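Local coordinates for 3-hydroxy-3-methylglutaryl-CoA lyase (Acinetobacter baumannii, PDB 6NDS), which is a TIM-barrel enzyme of the HMGL-like family, named as a lyase, that holds a zinc ion and coenzyme A, at residues P193-V196 and K197-V200; L263-M266 and C267-G271. All blocks are in the same frame, centred on the assembly; numbering follows the deposited sequence.

Interaction 1: P193-V196 and K197-V200; sequences PVQV and KRIV. With ACT (acetate ion), chain E.
Helix 193-203 is the crossover helix of a beta-alpha-beta unit of the TIM barrel, and in its first two turns the Arg-198 side chain folds back over Gln-195. Four i to i+4 backbone hydrogen bonds set the frame, from Lys-197 N to Pro-193 O through Val-200 N to Val-196 O, the last of them 2.9 Å long. A bend at chi3 of Arg-198 (65°) turns the guanidinium toward the start of the helix, where CA of Gln-195 lies over one face. CB of Gln-195 is 3.8 Å from Arg-198 NH2, and the amide and guanidinium planes are 37° apart. An acetate ion, probably from the crystallisation liquor, meets the guanidinium at its edge, with the carboxylate carbon in plane. Arg-198 NH1 donates to acetate OXT (3.1 Å); NH2 makes a weak, 3.4 Å bond to acetate O that is nevertheless almost straight (178°). Val-194 CG1 rests 3.8 Å from acetate OXT. Gln-195 and Ile-199, one turn apart, run side by side, CG to CD1 3.9 Å. Val-196 and Val-200 align in the same way, CG1 to CG2 4.0 Å, on the buried side. Three polar ends find partners beyond these two turns: Arg-198 NH2 forms a salt bridge with Glu-164, the extended chain of Lys-197 ends in another with Glu-232, and the Gln-195 amide donates through NE2 to Phe-154 O. Val-196 and Val-200 face strand 212-216, against Phe-216, Leu-212 and Leu-214; Pro-193 packs on helix 223-232, and both Pro-193 and Val-194 touch Ile-270 of the second subunit.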
loop_
_atom_site.group_PDB
_atom_site.type_symbol
_atom_site.label_atom_id
_atom_site.label_comp_id
_atom_site.label_asym_id
_atom_site.label_seq_id
_atom_site.Cartn_x
_atom_site.Cartn_y
_atom_site.Cartn_z
ATOM N N PRO A 193 -0.942 5.337 -10.911
ATOM C CA PRO A 193 0.310 5.025 -11.634
ATOM C C PRO A 193 0.347 5.466 -13.091
ATOM O O PRO A 193 1.419 5.854 -13.569
ATOM C CB PRO A 193 0.402 3.499 -11.516
ATOM C CG PRO A 193 -0.356 3.172 -10.281
ATOM C CD PRO A 193 -1.463 4.181 -10.159
ATOM N N VAL A 194 -0.766 5.385 -13.828
ATOM C CA VAL A 194 -0.743 5.803 -15.229
ATOM C C VAL A 194 -0.509 7.304 -15.321
ATOM O O VAL A 194 0.310 7.779 -16.120
ATOM C CB VAL A 194 -2.039 5.386 -15.942
ATOM C CG1 VAL A 194 -2.111 6.034 -17.322
ATOM C CG2 VAL A 194 -2.079 3.880 -16.067
ATOM N N GLN A 195 -1.225 8.065 -14.493
ATOM C CA GLN A 195 -1.027 9.508 -14.422
ATOM C C GLN A 195 0.402 9.848 -14.025
ATOM O O GLN A 195 1.019 10.758 -14.596
ATOM C CB GLN A 195 -2.016 10.097 -13.419
ATOM C CG GLN A 195 -1.811 11.554 -13.052
ATOM C CD GLN A 195 -2.537 11.881 -11.754
ATOM O OE1 GLN A 195 -2.626 11.039 -10.867
ATOM N NE2 GLN A 195 -3.067 13.096 -11.645
ATOM N N VAL A 196 0.948 9.116 -13.052
ATOM C CA VAL A 196 2.324 9.352 -12.626
ATOM C C VAL A 196 3.290 9.138 -13.783
ATOM O O VAL A 196 4.199 9.944 -14.006
ATOM C CB VAL A 196 2.668 8.454 -11.428
ATOM C CG1 VAL A 196 4.181 8.419 -11.199
ATOM C CG2 VAL A 196 1.939 8.962 -10.177
ATOM N N LYS A 197 3.119 8.050 -14.541
ATOM C CA LYS A 197 4.050 7.818 -15.649
ATOM C C LYS A 197 3.988 8.952 -16.668
ATOM O O LYS A 197 5.027 9.402 -17.171
ATOM C CB LYS A 197 3.772 6.463 -16.305
ATOM C CG LYS A 197 4.255 5.291 -15.439
ATOM C CD LYS A 197 4.149 3.963 -16.174
ATOM C CE LYS A 197 4.676 2.810 -15.315
ATOM N NZ LYS A 197 4.784 1.548 -16.125
ATOM N N ARG A 198 2.782 9.453 -16.961
ATOM C CA ARG A 198 2.635 10.521 -17.943
ATOM C C ARG A 198 3.304 11.806 -17.469
ATOM O O ARG A 198 4.059 12.440 -18.219
ATOM C CB ARG A 198 1.153 10.754 -18.236
ATOM C CG ARG A 198 0.873 11.958 -19.112
ATOM C CD ARG A 198 -0.603 12.037 -19.493
ATOM N NE ARG A 198 -1.477 12.270 -18.341
ATOM C CZ ARG A 198 -2.249 11.339 -17.778
ATOM N NH1 ARG A 198 -2.261 10.095 -18.250
ATOM N NH2 ARG A 198 -3.020 11.653 -16.749
ATOM N N ILE A 199 3.044 12.204 -16.222
ATOM C CA ILE A 199 3.585 13.463 -15.720
ATOM C C ILE A 199 5.096 13.364 -15.543
ATOM O O ILE A 199 5.837 14.277 -15.932
ATOM C CB ILE A 199 2.884 13.876 -14.411
ATOM C CG1 ILE A 199 1.439 14.321 -14.694
ATOM C CG2 ILE A 199 3.667 14.998 -13.727
ATOM C CD1 ILE A 199 0.607 14.650 -13.433
ATOM N N VAL A 200 5.578 12.260 -14.964
ATOM C CA VAL A 200 7.012 12.131 -14.723
ATOM C C VAL A 200 7.778 12.047 -16.041
ATOM O O VAL A 200 8.851 12.650 -16.184
ATOM C CB VAL A 200 7.305 10.922 -13.821
ATOM C CG1 VAL A 200 8.800 10.633 -13.799
ATOM C CG2 VAL A 200 6.788 11.178 -12.398
HETATM C C ACT E . -5.077 8.511 -16.219
HETATM O O ACT E . -5.030 9.375 -15.297
HETATM O OXT ACT E . -4.859 8.655 -17.456
HETATM C CH3 ACT E . -5.454 7.062 -15.789
#

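Interaction 2: L263-M266 and C267-G271; sequences LVNM and CEEIG
Asn-265 and Glu-269, one turn apart, cross at a slant with their amide and carboxylate planes nearly parallel, 13° apart. A water joins the two ends, donating to Asn-265 OD1 (2.9 Å) and to Glu-269 OE2 (2.7 Å), and so spends both its hydrogens on them. Glu-269 reaches it by bending at chi2 (-60°), and its CG passes 3.9 Å from Asn-265 OD1. Met-266 and Ile-270 instead lie alongside, pointing the same way, with Met-266 CG 3.7 Å from Ile-270 CD1. These residues form the end of helix 260-270, which follows the last barrel strand, 237-240, and packs against strand 17-20 and helix 223-232. Asn-265, Met-266 and Glu-269 all meet the second subunit, on its Arg-220, Leu-222 and Asn-192 respectively. On the inner side, Leu-263 CD1 comes within 4.2 Å of Cys-267 SG. Glu-268, on the exposed side, forms a salt bridge with Arg-305. The helix ends at Ile-270; Gly-271, the next residue, has its N hydrogen-bonded to Cys-267 O (2.9 Å), and its positive phi of 106° turns the chain out of helical geometry.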
loop_
_atom_site.group_PDB
_atom_site.type_symbol
_atom_site.label_atom_id
_atom_site.label_comp_id
_atom_site.label_asym_id
_atom_site.label_seq_id
_atom_site.Cartn_x
_atom_site.Cartn_y
_atom_site.Cartn_z
ATOM N N LEU A 263 9.133 1.619 2.012
ATOM C CA LEU A 263 9.780 1.901 0.725
ATOM C C LEU A 263 11.123 1.189 0.606
ATOM O O LEU A 263 11.417 0.548 -0.416
ATOM C CB LEU A 263 9.961 3.412 0.560
ATOM C CG LEU A 263 10.887 3.859 -0.578
ATOM C CD1 LEU A 263 10.315 3.436 -1.922
ATOM C CD2 LEU A 263 11.083 5.386 -0.520
ATOM N N VAL A 264 11.956 1.285 1.643
ATOM C CA VAL A 264 13.270 0.651 1.590
ATOM C C VAL A 264 13.129 -0.865 1.527
ATOM O O VAL A 264 13.878 -1.529 0.813
ATOM C CB VAL A 264 14.147 1.099 2.772
ATOM C CG1 VAL A 264 15.515 0.355 2.768
ATOM C CG2 VAL A 264 14.376 2.614 2.718
ATOM N N ASN A 265 12.150 -1.436 2.235
ATOM C CA ASN A 265 11.941 -2.883 2.129
ATOM C C ASN A 265 11.546 -3.278 0.713
ATOM O O ASN A 265 12.026 -4.285 0.184
ATOM C CB ASN A 265 10.869 -3.349 3.122
ATOM C CG ASN A 265 10.614 -4.845 3.030
ATOM O OD1 ASN A 265 11.443 -5.659 3.462
ATOM N ND2 ASN A 265 9.474 -5.221 2.437
ATOM N N MET A 266 10.666 -2.497 0.081
ATOM C CA MET A 266 10.291 -2.784 -1.301
ATOM C C MET A 266 11.519 -2.823 -2.208
ATOM O O MET A 266 11.696 -3.758 -3.005
ATOM C CB MET A 266 9.302 -1.727 -1.799
ATOM C CG MET A 266 8.918 -1.975 -3.262
ATOM S SD MET A 266 7.627 -0.890 -3.908
ATOM C CE MET A 266 8.534 0.633 -4.188
ATOM N N CYS A 267 12.379 -1.804 -2.099
ATOM C CA CYS A 267 13.615 -1.761 -2.882
ATOM C C CYS A 267 14.504 -2.952 -2.577
ATOM O O CYS A 267 15.054 -3.576 -3.490
ATOM C CB CYS A 267 14.373 -0.469 -2.595
ATOM S SG CYS A 267 13.555 1.017 -3.196
ATOM N N GLU A 268 14.677 -3.267 -1.285
ATOM C CA GLU A 268 15.578 -4.341 -0.890
ATOM C C GLU A 268 15.106 -5.690 -1.433
ATOM O O GLU A 268 15.912 -6.495 -1.912
ATOM C CB GLU A 268 15.705 -4.352 0.641
ATOM C CG GLU A 268 16.760 -5.292 1.171
ATOM C CD GLU A 268 17.561 -4.729 2.343
ATOM O OE1 GLU A 268 17.748 -3.488 2.449
ATOM O OE2 GLU A 268 18.042 -5.556 3.138
ATOM N N GLU A 269 13.792 -5.936 -1.404
ATOM C CA GLU A 269 13.259 -7.201 -1.904
ATOM C C GLU A 269 13.305 -7.291 -3.428
ATOM O O GLU A 269 13.527 -8.376 -3.976
ATOM C CB GLU A 269 11.828 -7.392 -1.401
ATOM C CG GLU A 269 11.764 -7.643 0.099
ATOM C CD GLU A 269 12.541 -8.889 0.498
ATOM O OE1 GLU A 269 12.189 -9.988 0.020
ATOM O OE2 GLU A 269 13.529 -8.767 1.261
ATOM N N ILE A 270 13.061 -6.177 -4.126
ATOM C CA ILE A 270 13.071 -6.188 -5.588
ATOM C C ILE A 270 14.487 -6.279 -6.124
ATOM O O ILE A 270 14.723 -6.903 -7.166
ATOM C CB ILE A 270 12.364 -4.924 -6.114
ATOM C CG1 ILE A 270 10.854 -5.026 -5.917
ATOM C CG2 ILE A 270 12.679 -4.675 -7.582
ATOM C CD1 ILE A 270 10.160 -3.694 -6.266
ATOM N N GLY A 271 15.444 -5.677 -5.433
ATOM C CA GLY A 271 16.793 -5.553 -5.925
ATOM C C GLY A 271 17.169 -4.159 -6.386
ATOM O O GLY A 271 18.189 -4.012 -7.079
HETATM O O HOH W 1 14.113 -6.584 2.771
#

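How the interactions relate
Interactions 1 and 2 lie in series on two helices of one barrel, 193-203 and 260-270, with strand 212-216, helix 223-232 and strand 237-240 between them along the chain. Their centres are 21 Å apart and their nearest atoms about 11 Å, so they do not touch within a subunit. Both helices nevertheless pack against helix 223-232. The direct meeting is between subunits: Val-194 of interaction 1 packs on Ile-270 of the second subunit, and Ile-270 of interaction 2 on Val-194 of that subunit. The start of one helix and the end of the other thus contribute complementary patches to the dimer interface.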